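Local structure of beta-fructofuranosidase (3WPU) at residues Gln383-Gly388 / Thr465-Asp470; Pro8-His13 / Ala33-Arg38; Gln150-Gln155 / Pro195-Ile200; Thr161-Ser166 / Val182-Asn187. The protein belongs to the levansucrase/invertase family of the beta-fructosidase clan, whose members are built on a five-bladed beta-propeller. All coordinates share one frame; numbering follows the deposited sequence.

Contact 1 (Gln383-Gly388 / Thr465-Asp470); sequences QPLNGG and TKTAVD
Thr465 O takes the backbone N-H of Asn386 at 2.8 Å from Asn386 N, and the N-H arrives almost head-on to the carbonyl (C=O...N angle 171°). The same carbonyl lies against Leu385, whose CD2 comes to 3.5 Å from Thr465 O. One residue on, Gly387 N reaches back to the Thr465 side chain through water 1, which accepts from Gly387 N and donates to Thr465 OG1. That hydroxyl also bonds to Asp463, just ahead of the segment, so it has a protein and a water partner. The contact joins two blade sheets of a beta-propeller: Gln383 and Leu385 bond by their backbones to strand 369-375, while residues 467-469 form an outermost strand of the sheet that holds strand 454-458. Apolar branches fill in around the carbonyl. Leu385 has CG anti to the carbonyl carbon (chi1 -61°), which sends CD1 to 4.0 Å from Thr467 CG2, the two side chains crossing at about a right angle. Nearer the start of the segment, Gln383 CG meets Thr465 CG2 at 3.8 Å. The Gln383 chain bends at chi2 (58°) and folds its amide back on its own strand, where NE2 gives a nearly straight bond to a lone pair of Pro384 O at 3.0 Å.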
loop_
_atom_site.group_PDB
_atom_site.type_symbol
_atom_site.label_atom_id
_atom_site.label_comp_id
_atom_site.label_asym_id
_atom_site.label_seq_id
_atom_site.Cartn_x
_atom_site.Cartn_y
_atom_site.Cartn_z
ATOM N N GLN A 383 -15.806 5.414 -9.533
ATOM C CA GLN A 383 -16.767 4.344 -9.394
ATOM C C GLN A 383 -16.134 3.283 -8.500
ATOM O O GLN A 383 -15.172 2.645 -8.925
ATOM C CB GLN A 383 -17.023 3.725 -10.757
ATOM C CG GLN A 383 -17.888 2.487 -10.753
ATOM C CD GLN A 383 -19.244 2.776 -10.142
ATOM O OE1 GLN A 383 -20.002 3.614 -10.657
ATOM N NE2 GLN A 383 -19.530 2.165 -9.009
ATOM N N PRO A 384 -16.679 3.078 -7.298
ATOM C CA PRO A 384 -16.173 1.935 -6.523
ATOM C C PRO A 384 -16.379 0.617 -7.244
ATOM O O PRO A 384 -17.414 0.406 -7.886
ATOM C CB PRO A 384 -17.013 1.996 -5.250
ATOM C CG PRO A 384 -17.422 3.416 -5.108
ATOM C CD PRO A 384 -17.712 3.805 -6.547
ATOM N N LEU A 385 -15.392 -0.267 -7.172
ATOM C CA LEU A 385 -15.386 -1.480 -7.996
ATOM C C LEU A 385 -16.411 -2.508 -7.538
ATOM O O LEU A 385 -16.868 -2.478 -6.372
ATOM C CB LEU A 385 -13.995 -2.136 -7.999
ATOM C CG LEU A 385 -12.855 -1.292 -8.556
ATOM C CD1 LEU A 385 -11.527 -1.913 -8.169
ATOM C CD2 LEU A 385 -12.986 -1.110 -10.063
ATOM N N ASN A 386 -16.786 -3.394 -8.460
ATOM C CA ASN A 386 -17.606 -4.582 -8.153
ATOM C C ASN A 386 -18.984 -4.247 -7.564
ATOM O O ASN A 386 -19.236 -4.370 -6.364
ATOM C CB ASN A 386 -16.779 -5.555 -7.287
ATOM C CG ASN A 386 -15.534 -6.020 -8.013
ATOM O OD1 ASN A 386 -14.383 -5.900 -7.524
ATOM N ND2 ASN A 386 -15.738 -6.502 -9.184
ATOM N N GLY A 387 -19.876 -3.795 -8.446
ATOM C CA GLY A 387 -21.248 -3.466 -8.086
ATOM C C GLY A 387 -21.372 -2.191 -7.278
ATOM O O GLY A 387 -22.366 -1.979 -6.597
ATOM N N GLY A 388 -20.371 -1.321 -7.335
ATOM C CA GLY A 388 -20.335 -0.137 -6.498
ATOM C C GLY A 388 -19.972 -0.348 -5.046
ATOM O O GLY A 388 -20.086 0.571 -4.235
ATOM N N THR A 465 -14.953 -1.794 -14.325
ATOM C CA THR A 465 -15.399 -1.700 -12.938
ATOM C C THR A 465 -15.348 -3.035 -12.215
ATOM O O THR A 465 -15.681 -3.074 -11.044
ATOM C CB THR A 465 -16.836 -1.139 -12.799
ATOM O OG1 THR A 465 -17.808 -2.119 -13.192
ATOM C CG2 THR A 465 -17.011 0.138 -13.631
ATOM N N LYS A 466 -14.998 -4.114 -12.923
ATOM C CA LYS A 466 -15.022 -5.470 -12.363
ATOM C C LYS A 466 -13.597 -6.006 -12.178
ATOM O O LYS A 466 -12.729 -5.805 -13.030
ATOM C CB LYS A 466 -15.800 -6.381 -13.310
ATOM C CG LYS A 466 -16.147 -7.750 -12.758
ATOM C CD LYS A 466 -17.278 -8.376 -13.585
ATOM C CE LYS A 466 -17.352 -9.876 -13.385
ATOM N NZ LYS A 466 -17.839 -10.204 -12.019
ATOM N N THR A 467 -13.379 -6.752 -11.094
ATOM C CA THR A 467 -12.146 -7.476 -10.892
ATOM C C THR A 467 -12.490 -8.903 -10.479
ATOM O O THR A 467 -13.611 -9.166 -10.036
ATOM C CB THR A 467 -11.262 -6.855 -9.772
ATOM O OG1 THR A 467 -11.891 -7.014 -8.484
ATOM C CG2 THR A 467 -11.012 -5.409 -10.017
ATOM N N ALA A 468 -11.525 -9.807 -10.629
ATOM C CA ALA A 468 -11.715 -11.207 -10.259
ATOM C C ALA A 468 -10.398 -11.824 -9.891
ATOM O O ALA A 468 -9.413 -11.736 -10.630
ATOM C CB ALA A 468 -12.345 -12.004 -11.397
ATOM N N VAL A 469 -10.397 -12.557 -8.791
ATOM C CA VAL A 469 -9.225 -13.295 -8.395
ATOM C C VAL A 469 -8.950 -14.414 -9.388
ATOM O O VAL A 469 -9.880 -15.097 -9.841
ATOM C CB VAL A 469 -9.453 -13.885 -7.007
ATOM C CG1 VAL A 469 -8.392 -14.929 -6.652
ATOM C CG2 VAL A 469 -9.436 -12.752 -5.971
ATOM N N ASP A 470 -7.679 -14.579 -9.736
ATOM C CA ASP A 470 -7.255 -15.652 -10.636
ATOM C C ASP A 470 -6.865 -16.870 -9.798
ATOM O O ASP A 470 -5.750 -16.966 -9.312
ATOM C CB ASP A 470 -6.112 -15.204 -11.539
ATOM C CG ASP A 470 -5.691 -16.289 -12.514
ATOM O OD1 ASP A 470 -6.332 -17.375 -12.513
ATOM O OD2 ASP A 470 -4.719 -16.063 -13.261
HETATM O O HOH W 1 -19.020 -3.610 -11.334
#

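Contact 2 (Pro8-His13 / Ala33-Arg38); sequences PEPTIH and ARQLQR
The ring of Pro8 lies over one face of the Arg34 guanidinium, with Pro8 CG 3.6 Å from Arg34 CZ and centred above the flat group; the two side chains cross at about a right angle. The Arg34 chain bends at chi3 (63°), which turns its end across the proline, while Arg34 NH1 bonds to Tyr283 and Tyr289. Gln35 approaches from the helix beside it. Bent at chi2 (-46°), it carries its amide to the carbonyl of Pro8, and NE2 donates to Pro8 O at 2.9 Å along an almost straight N-H. The oxygen lies in the amide plane of Gln35, but the donor stands well above the carbonyl plane. Pro10 crosses the same amide, its CD 3.6 Å from Gln35 OE1. The other end of that amide is held within helix 30-38: Arg38 NH1 donates to a lone pair of Gln35 OE1 at 3.0 Å, and Arg38 NE bonds to Gln5 O. With NE2 also bonded to Ala31 O, both ends of the Gln35 amide are engaged and its rotation is fixed. Asp32, earlier in the helix, bonds to Thr11 N and His13 NE2. Between the two segments themselves the hold is proline packing and a neutral amide-to-carbonyl bond, without an ion pair.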
loop_
_atom_site.group_PDB
_atom_site.type_symbol
_atom_site.label_atom_id
_atom_site.label_comp_id
_atom_site.label_asym_id
_atom_site.label_seq_id
_atom_site.Cartn_x
_atom_site.Cartn_y
_atom_site.Cartn_z
ATOM N N PRO A 8 -30.168 -1.134 -0.497
ATOM C CA PRO A 8 -30.148 0.091 -1.296
ATOM C C PRO A 8 -29.410 -0.122 -2.606
ATOM O O PRO A 8 -28.506 -0.938 -2.688
ATOM C CB PRO A 8 -29.371 1.072 -0.406
ATOM C CG PRO A 8 -28.465 0.188 0.415
ATOM C CD PRO A 8 -29.293 -1.031 0.688
ATOM N N GLU A 9 -29.755 0.668 -3.616
ATOM C CA GLU A 9 -28.989 0.688 -4.828
ATOM C C GLU A 9 -27.748 1.569 -4.621
ATOM O O GLU A 9 -27.743 2.453 -3.795
ATOM C CB GLU A 9 -29.868 1.201 -5.967
ATOM C CG GLU A 9 -30.996 0.216 -6.259
ATOM C CD GLU A 9 -31.728 0.520 -7.521
ATOM O OE1 GLU A 9 -31.065 0.996 -8.467
ATOM O OE2 GLU A 9 -32.950 0.258 -7.575
ATOM N N PRO A 10 -26.658 1.262 -5.336
ATOM C CA PRO A 10 -25.422 1.997 -5.180
ATOM C C PRO A 10 -25.558 3.350 -5.855
ATOM O O PRO A 10 -26.429 3.529 -6.702
ATOM C CB PRO A 10 -24.391 1.125 -5.899
ATOM C CG PRO A 10 -25.173 0.333 -6.865
ATOM C CD PRO A 10 -26.495 0.094 -6.213
ATOM N N THR A 11 -24.692 4.268 -5.454
ATOM C CA THR A 11 -24.693 5.625 -5.967
ATOM C C THR A 11 -24.315 5.573 -7.426
ATOM O O THR A 11 -23.507 4.751 -7.838
ATOM C CB THR A 11 -23.675 6.484 -5.173
ATOM O OG1 THR A 11 -24.008 6.443 -3.780
ATOM C CG2 THR A 11 -23.687 7.913 -5.622
ATOM N N ILE A 12 -24.899 6.464 -8.225
ATOM C CA ILE A 12 -24.488 6.597 -9.612
ATOM C C ILE A 12 -23.256 7.488 -9.648
ATOM O O ILE A 12 -23.306 8.635 -9.185
ATOM C CB ILE A 12 -25.619 7.182 -10.485
ATOM C CG1 ILE A 12 -26.811 6.211 -10.502
ATOM C CG2 ILE A 12 -25.109 7.404 -11.892
ATOM C CD1 ILE A 12 -27.994 6.684 -11.329
ATOM N N HIS A 13 -22.152 6.930 -10.154
ATOM C CA HIS A 13 -20.893 7.654 -10.300
ATOM C C HIS A 13 -20.572 7.717 -11.792
ATOM O O HIS A 13 -20.748 6.742 -12.519
ATOM C CB HIS A 13 -19.737 6.947 -9.599
ATOM C CG HIS A 13 -19.823 6.948 -8.104
ATOM N ND1 HIS A 13 -19.424 8.017 -7.335
ATOM C CD2 HIS A 13 -20.202 5.979 -7.231
ATOM C CE1 HIS A 13 -19.585 7.724 -6.052
ATOM N NE2 HIS A 13 -20.037 6.489 -5.967
ATOM N N ALA A 33 -21.106 1.469 0.129
ATOM C CA ALA A 33 -20.556 0.550 1.104
ATOM C C ALA A 33 -21.575 -0.510 1.518
ATOM O O ALA A 33 -21.194 -1.647 1.878
ATOM C CB ALA A 33 -20.017 1.328 2.313
ATOM N N ARG A 34 -22.864 -0.198 1.446
ATOM C CA ARG A 34 -23.886 -1.191 1.823
ATOM C C ARG A 34 -24.017 -2.313 0.805
ATOM O O ARG A 34 -24.548 -3.375 1.104
ATOM C CB ARG A 34 -25.236 -0.534 2.160
ATOM C CG ARG A 34 -25.178 0.233 3.469
ATOM C CD ARG A 34 -26.450 1.004 3.795
ATOM N NE ARG A 34 -27.619 0.141 3.972
ATOM C CZ ARG A 34 -28.886 0.567 4.007
ATOM N NH1 ARG A 34 -29.187 1.853 3.838
ATOM N NH2 ARG A 34 -29.872 -0.317 4.169
ATOM N N GLN A 35 -23.476 -2.120 -0.395
ATOM C CA GLN A 35 -23.408 -3.214 -1.360
ATOM C C GLN A 35 -22.595 -4.405 -0.823
ATOM O O GLN A 35 -22.856 -5.538 -1.178
ATOM C CB GLN A 35 -22.794 -2.747 -2.671
ATOM C CG GLN A 35 -23.482 -1.566 -3.343
ATOM C CD GLN A 35 -24.991 -1.691 -3.391
ATOM O OE1 GLN A 35 -25.538 -2.577 -4.051
ATOM N NE2 GLN A 35 -25.658 -0.797 -2.710
ATOM N N LEU A 36 -21.620 -4.130 0.025
ATOM C CA LEU A 36 -20.808 -5.182 0.662
ATOM C C LEU A 36 -21.693 -6.164 1.417
ATOM O O LEU A 36 -21.427 -7.375 1.418
ATOM C CB LEU A 36 -19.755 -4.563 1.610
ATOM C CG LEU A 36 -18.719 -3.601 0.989
ATOM C CD1 LEU A 36 -18.015 -2.773 2.027
ATOM C CD2 LEU A 36 -17.715 -4.385 0.150
ATOM N N GLN A 37 -22.732 -5.659 2.070
ATOM C CA GLN A 37 -23.670 -6.565 2.778
ATOM C C GLN A 37 -24.574 -7.310 1.788
ATOM O O GLN A 37 -24.933 -8.471 1.983
ATOM C CB GLN A 37 -24.518 -5.792 3.791
ATOM C CG GLN A 37 -23.681 -5.131 4.848
ATOM C CD GLN A 37 -24.464 -4.154 5.683
ATOM O OE1 GLN A 37 -25.588 -4.458 6.127
ATOM N NE2 GLN A 37 -23.894 -2.969 5.898
ATOM N N ARG A 38 -24.967 -6.644 0.701
ATOM C CA ARG A 38 -25.806 -7.293 -0.300
ATOM C C ARG A 38 -25.097 -8.462 -0.969
ATOM O O ARG A 38 -25.739 -9.405 -1.394
ATOM C CB ARG A 38 -26.240 -6.279 -1.375
ATOM C CG ARG A 38 -27.099 -5.145 -0.846
ATOM C CD ARG A 38 -27.604 -4.225 -1.959
ATOM N NE ARG A 38 -28.600 -4.887 -2.802
ATOM C CZ ARG A 38 -28.915 -4.515 -4.041
ATOM N NH1 ARG A 38 -28.311 -3.487 -4.619
ATOM N NH2 ARG A 38 -29.841 -5.188 -4.735
#

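Contact 3 (Gln150-Gln155 / Pro195-Ile200); sequences QIFEDQ and PYDPRI
Residues 150-155 form an irregular loop ahead of strand 159-169, and 197-200 belong to strand 197-210; the backbones stay well apart, with Phe152 CA 8.6 Å from Asp197 CA. Long side chains therefore bridge the gap, chiefly Arg199, which runs extended from CG to NE toward the loop. Its guanidinium holds two carboxylates. Toward Asp197 it turns the side with NE and NH2: NE bonds to Asp197 OD1 at 2.9 Å and NH2 to Asp197 OD2 at 2.8 Å, one oxygen each and both on the syn side. Toward Glu153 it turns its end, NH1 and NH2 converging on the single oxygen OE1, with NH2 to OE1 at 3.0 Å. A bend at chi2 (90°) curls Glu153 back to offer that oxygen, which lies in the guanidinium plane although the carboxylate itself is turned 60° from it.

Strand 197-210 sits between strands 174-184 and 213-226 in a sheet of the beta-propeller, and Asp224 on the latter adds a salt bridge to Arg199 NH1. Three acids thus surround one largely buried arginine, whose charge probably offsets the mutual repulsion of the carboxylates.

Phe152 supplies the apolar part. Its CD1 lies over one guanidinium face, 3.9 Å from Arg199 CZ, with the planes 61° apart. At the ring's edge Asp197 OD2 lies in plane, 3.8 Å from Phe152 CD1, while Phe152 CE1 approaches Asp197 O at 3.4 Å. Ile151, in turn, rests CG1 on a face of the Phe152 ring and brings its CD1 to 4.1 Å from Arg199 CD.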
loop_
_atom_site.group_PDB
_atom_site.type_symbol
_atom_site.label_atom_id
_atom_site.label_comp_id
_atom_site.label_asym_id
_atom_site.label_seq_id
_atom_site.Cartn_x
_atom_site.Cartn_y
_atom_site.Cartn_z
ATOM N N GLN A 150 15.651 14.314 12.812
ATOM C CA GLN A 150 16.144 15.656 12.463
ATOM C C GLN A 150 15.105 16.731 12.170
ATOM O O GLN A 150 15.366 17.916 12.396
ATOM C CB GLN A 150 17.156 15.605 11.343
ATOM C CG GLN A 150 16.757 14.965 10.063
ATOM C CD GLN A 150 17.978 14.799 9.167
ATOM O OE1 GLN A 150 18.133 15.514 8.209
ATOM N NE2 GLN A 150 18.873 13.946 9.554
ATOM N N ILE A 151 13.948 16.340 11.652
ATOM C CA ILE A 151 12.956 17.322 11.177
ATOM C C ILE A 151 12.064 17.907 12.263
ATOM O O ILE A 151 11.351 18.888 12.014
ATOM C CB ILE A 151 12.062 16.731 10.054
ATOM C CG1 ILE A 151 11.178 15.586 10.570
ATOM C CG2 ILE A 151 12.924 16.320 8.862
ATOM C CD1 ILE A 151 10.227 15.016 9.538
ATOM N N PHE A 152 12.040 17.281 13.438
ATOM C CA PHE A 152 11.114 17.674 14.500
ATOM C C PHE A 152 11.638 18.817 15.351
ATOM O O PHE A 152 12.686 18.707 15.977
ATOM C CB PHE A 152 10.759 16.473 15.365
ATOM C CG PHE A 152 10.019 15.422 14.594
ATOM C CD1 PHE A 152 8.686 15.613 14.238
ATOM C CD2 PHE A 152 10.673 14.275 14.158
ATOM C CE1 PHE A 152 8.020 14.660 13.475
ATOM C CE2 PHE A 152 10.006 13.325 13.414
ATOM C CZ PHE A 152 8.673 13.524 13.078
ATOM N N GLU A 153 10.899 19.922 15.330
ATOM C CA GLU A 153 11.228 21.081 16.145
ATOM C C GLU A 153 11.258 20.672 17.623
ATOM O O GLU A 153 12.211 20.984 18.346
ATOM C CB GLU A 153 10.207 22.196 15.896
ATOM C CG GLU A 153 10.265 22.833 14.491
ATOM C CD GLU A 153 9.379 22.169 13.406
ATOM O OE1 GLU A 153 9.036 20.993 13.518
ATOM O OE2 GLU A 153 9.020 22.848 12.397
ATOM N N ASP A 154 10.235 19.940 18.056
ATOM C CA ASP A 154 10.106 19.428 19.418
ATOM C C ASP A 154 10.806 18.079 19.559
ATOM O O ASP A 154 10.297 17.029 19.144
ATOM C CB ASP A 154 8.632 19.339 19.808
ATOM C CG ASP A 154 8.412 18.924 21.253
ATOM O OD1 ASP A 154 9.368 18.530 21.941
ATOM O OD2 ASP A 154 7.247 18.993 21.687
ATOM N N GLN A 155 11.991 18.121 20.151
ATOM C CA GLN A 155 12.831 16.937 20.304
ATOM C C GLN A 155 12.561 16.114 21.548
ATOM O O GLN A 155 13.311 15.187 21.817
ATOM C CB GLN A 155 14.295 17.349 20.289
ATOM C CG GLN A 155 14.737 17.872 18.953
ATOM C CD GLN A 155 14.995 16.755 17.948
ATOM O OE1 GLN A 155 14.436 16.738 16.839
ATOM N NE2 GLN A 155 15.808 15.818 18.341
ATOM N N PRO A 195 -0.829 15.619 20.827
ATOM C CA PRO A 195 -1.046 14.662 19.734
ATOM C C PRO A 195 0.259 14.276 19.034
ATOM O O PRO A 195 1.197 15.057 18.984
ATOM C CB PRO A 195 -1.980 15.431 18.787
ATOM C CG PRO A 195 -2.686 16.408 19.680
ATOM C CD PRO A 195 -1.653 16.831 20.667
ATOM N N TYR A 196 0.297 13.079 18.473
ATOM C CA TYR A 196 1.456 12.644 17.710
ATOM C C TYR A 196 1.610 13.480 16.438
ATOM O O TYR A 196 0.716 14.243 16.063
ATOM C CB TYR A 196 1.413 11.154 17.426
ATOM C CG TYR A 196 0.603 10.688 16.226
ATOM C CD1 TYR A 196 1.110 9.714 15.385
ATOM C CD2 TYR A 196 -0.654 11.233 15.920
ATOM C CE1 TYR A 196 0.400 9.254 14.308
ATOM C CE2 TYR A 196 -1.384 10.787 14.842
ATOM C CZ TYR A 196 -0.838 9.827 14.004
ATOM O OH TYR A 196 -1.559 9.358 12.937
ATOM N N ASP A 197 2.757 13.301 15.805
ATOM C CA ASP A 197 3.205 14.192 14.731
ATOM C C ASP A 197 3.777 13.356 13.604
ATOM O O ASP A 197 4.976 13.110 13.560
ATOM C CB ASP A 197 4.234 15.166 15.280
ATOM C CG ASP A 197 4.577 16.290 14.316
ATOM O OD1 ASP A 197 4.238 16.233 13.127
ATOM O OD2 ASP A 197 5.259 17.223 14.773
ATOM N N PRO A 198 2.896 12.903 12.692
ATOM C CA PRO A 198 3.298 12.168 11.507
ATOM C C PRO A 198 3.514 13.122 10.346
ATOM O O PRO A 198 2.632 13.927 10.048
ATOM C CB PRO A 198 2.095 11.291 11.223
ATOM C CG PRO A 198 0.916 12.056 11.732
ATOM C CD PRO A 198 1.427 12.984 12.819
ATOM N N ARG A 199 4.639 12.979 9.664
ATOM C CA ARG A 199 4.957 13.850 8.520
ATOM C C ARG A 199 5.380 13.039 7.328
ATOM O O ARG A 199 6.021 11.992 7.473
ATOM C CB ARG A 199 6.043 14.832 8.888
ATOM C CG ARG A 199 5.693 15.655 10.123
ATOM C CD ARG A 199 6.665 16.785 10.358
ATOM N NE ARG A 199 6.405 17.464 11.621
ATOM C CZ ARG A 199 7.147 18.462 12.096
ATOM N NH1 ARG A 199 8.140 18.961 11.375
ATOM N NH2 ARG A 199 6.878 18.980 13.282
ATOM N N ILE A 200 5.085 13.549 6.129
ATOM C CA ILE A 200 5.540 12.899 4.918
ATOM C C ILE A 200 6.913 13.490 4.622
ATOM O O ILE A 200 7.084 14.713 4.585
ATOM C CB ILE A 200 4.530 13.083 3.758
ATOM C CG1 ILE A 200 3.285 12.256 4.055
ATOM C CG2 ILE A 200 5.165 12.688 2.437
ATOM C CD1 ILE A 200 2.109 12.486 3.148
#

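Contact 4 (Thr161-Ser166 / Val182-Asn187); sequences TQWSGS and VAFYRN
Thr161 and Val182 pair backbone to backbone, and the close packing of this contact is built round them. They form an antiparallel hydrogen-bonded pair: Thr161 N donates to Val182 O at 2.9 Å and Val182 N returns a bond to Thr161 O at 3.0 Å. Their side chains lie side by side on the same face of the sheet, with Thr161 OG1 3.4 Å from Val182 CB. The threonine hydroxyl sits between its backbone N and carbonyl carbon (chi1 62°), a position that also places it over a face of the Trp163 indole, near the rim. Val182 CG2 approaches the same indole obliquely, 3.8 Å from Trp163 CE3.

Phe184 closes the group. Its CE2 comes to 3.6 Å from Thr161 OG1, which lies in the ring plane at the edge. Phe184 also turns its edge toward the face of the six-membered ring of Trp163, an offset edge-to-face pair with Phe184 CZ 3.6 Å from Trp163 CZ2 and the planes at 69°. Trp163 NE1 is anchored to His111 O, which helps set the indole's direction.

Beyond this cluster the two segments run off in opposite directions (132° between strand directions), and each finds further backbone partners on other parts of the same two strands, such as Thr180 for Trp163. Trp163 is the touching residue that keeps some exposure, and a glycerol, probably from the crystallisation liquor, lies about 4 Å from its side chain; Ser164 N bonds to a glycerol. The paired strands 159-169 and 174-184 make a twisted antiparallel hairpin, as in the blades of a beta-propeller.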
loop_
_atom_site.group_PDB
_atom_site.type_symbol
_atom_site.label_atom_id
_atom_site.label_comp_id
_atom_site.label_asym_id
_atom_site.label_seq_id
_atom_site.Cartn_x
_atom_site.Cartn_y
_atom_site.Cartn_z
ATOM N N THR A 161 9.337 6.904 15.007
ATOM C CA THR A 161 9.247 5.771 14.088
ATOM C C THR A 161 9.305 6.207 12.657
ATOM O O THR A 161 9.119 7.373 12.343
ATOM C CB THR A 161 7.936 5.012 14.235
ATOM O OG1 THR A 161 6.817 5.855 13.918
ATOM C CG2 THR A 161 7.773 4.525 15.625
ATOM N N GLN A 162 9.565 5.222 11.812
ATOM C CA GLN A 162 9.407 5.327 10.378
ATOM C C GLN A 162 8.257 4.416 9.992
ATOM O O GLN A 162 8.228 3.232 10.342
ATOM C CB GLN A 162 10.670 4.955 9.620
ATOM C CG GLN A 162 11.877 5.800 9.979
ATOM C CD GLN A 162 12.992 5.004 10.619
ATOM O OE1 GLN A 162 13.220 3.865 10.257
ATOM N NE2 GLN A 162 13.730 5.628 11.531
ATOM N N TRP A 163 7.267 5.017 9.352
ATOM C CA TRP A 163 6.097 4.311 8.837
ATOM C C TRP A 163 6.134 4.296 7.285
ATOM O O TRP A 163 7.099 4.803 6.701
ATOM C CB TRP A 163 4.844 4.945 9.450
ATOM C CG TRP A 163 4.532 4.520 10.881
ATOM C CD1 TRP A 163 5.248 3.675 11.681
ATOM C CD2 TRP A 163 3.415 4.956 11.644
ATOM N NE1 TRP A 163 4.614 3.539 12.907
ATOM C CE2 TRP A 163 3.484 4.316 12.909
ATOM C CE3 TRP A 163 2.335 5.791 11.375
ATOM C CZ2 TRP A 163 2.518 4.531 13.907
ATOM C CZ3 TRP A 163 1.357 5.993 12.373
ATOM C CH2 TRP A 163 1.462 5.355 13.618
ATOM N N SER A 164 5.088 3.762 6.633
ATOM C CA SER A 164 5.114 3.325 5.233
ATOM C C SER A 164 5.261 4.472 4.255
ATOM O O SER A 164 4.932 5.598 4.552
ATOM C CB SER A 164 3.826 2.557 4.861
ATOM O OG SER A 164 3.994 1.816 3.658
ATOM N N GLY A 165 5.745 4.126 3.083
ATOM C CA GLY A 165 5.792 5.052 1.962
ATOM C C GLY A 165 6.046 4.282 0.688
ATOM O O GLY A 165 5.309 3.339 0.354
ATOM N N SER A 166 7.063 4.718 -0.056
ATOM C CA SER A 166 7.400 4.199 -1.378
ATOM C C SER A 166 8.851 4.601 -1.678
ATOM O O SER A 166 9.457 5.378 -0.918
ATOM C CB SER A 166 6.466 4.782 -2.445
ATOM O OG SER A 166 6.407 6.187 -2.308
ATOM N N VAL A 182 7.478 9.857 12.059
ATOM C CA VAL A 182 6.499 10.084 13.116
ATOM C C VAL A 182 7.140 10.272 14.489
ATOM O O VAL A 182 8.042 9.513 14.903
ATOM C CB VAL A 182 5.473 8.929 13.210
ATOM C CG1 VAL A 182 4.280 9.320 14.069
ATOM C CG2 VAL A 182 4.984 8.528 11.828
ATOM N N ALA A 183 6.670 11.279 15.209
ATOM C CA ALA A 183 7.105 11.524 16.593
ATOM C C ALA A 183 5.907 11.427 17.533
ATOM O O ALA A 183 4.833 11.948 17.251
ATOM C CB ALA A 183 7.774 12.881 16.734
ATOM N N PHE A 184 6.100 10.726 18.650
ATOM C CA PHE A 184 5.083 10.564 19.661
ATOM C C PHE A 184 5.561 11.226 20.939
ATOM O O PHE A 184 6.768 11.223 21.226
ATOM C CB PHE A 184 4.823 9.096 19.990
ATOM C CG PHE A 184 4.374 8.259 18.811
ATOM C CD1 PHE A 184 3.043 7.888 18.669
ATOM C CD2 PHE A 184 5.292 7.830 17.848
ATOM C CE1 PHE A 184 2.643 7.105 17.596
ATOM C CE2 PHE A 184 4.895 7.018 16.788
ATOM C CZ PHE A 184 3.565 6.686 16.655
ATOM N N TYR A 185 4.601 11.729 21.715
ATOM C CA TYR A 185 4.898 12.471 22.952
ATOM C C TYR A 185 4.026 11.925 24.061
ATOM O O TYR A 185 2.940 12.434 24.324
ATOM C CB TYR A 185 4.689 13.964 22.721
ATOM C CG TYR A 185 5.547 14.495 21.614
ATOM C CD1 TYR A 185 6.780 15.108 21.874
ATOM C CD2 TYR A 185 5.153 14.372 20.285
ATOM C CE1 TYR A 185 7.582 15.588 20.846
ATOM C CE2 TYR A 185 5.950 14.851 19.258
ATOM C CZ TYR A 185 7.174 15.435 19.540
ATOM O OH TYR A 185 7.960 15.924 18.517
ATOM N N ARG A 186 4.505 10.846 24.684
ATOM C CA ARG A 186 3.693 10.062 25.611
ATOM C C ARG A 186 4.288 10.053 27.013
ATOM O O ARG A 186 5.507 10.059 27.175
ATOM C CB ARG A 186 3.544 8.629 25.096
ATOM C CG ARG A 186 2.504 8.509 23.974
ATOM C CD ARG A 186 2.880 7.527 22.882
ATOM N NE ARG A 186 2.461 6.151 23.117
ATOM C CZ ARG A 186 1.643 5.428 22.336
ATOM N NH1 ARG A 186 1.060 5.917 21.252
ATOM N NH2 ARG A 186 1.386 4.187 22.672
ATOM N N ASN A 187 3.405 10.064 28.008
ATOM C CA ASN A 187 3.797 9.862 29.395
ATOM C C ASN A 187 4.119 8.402 29.608
ATOM O O ASN A 187 3.759 7.555 28.794
ATOM C CB ASN A 187 2.675 10.275 30.355
ATOM C CG ASN A 187 2.349 11.753 30.281
ATOM O OD1 ASN A 187 1.230 12.139 29.933
ATOM N ND2 ASN A 187 3.317 12.582 30.587
#

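How the contacts relate
Along the chain contact 2 comes first, then contacts 3 and 4, and contact 1 last. They fall into two groups. Contacts 1 and 2 have centres about 13 Å apart and touch directly: His13 packs on Gln383 and Pro384, so the N-terminal segment and helix 30-38 lean on the region where 383-388 meets 465-470. Contacts 3 and 4 have centres about 8 Å apart and share one sheet, in which strands 174-184 and 197-210 are neighbours; residues 161-187 lie between the two segments of contact 3. Asp197 N probably bonds to Ala183 O, and Tyr185 OH to Asp154 O. Contact 1 lies across the chain's centre from both, its centre about 39 Å from that of contact 3, so each group ties a different part of the propeller.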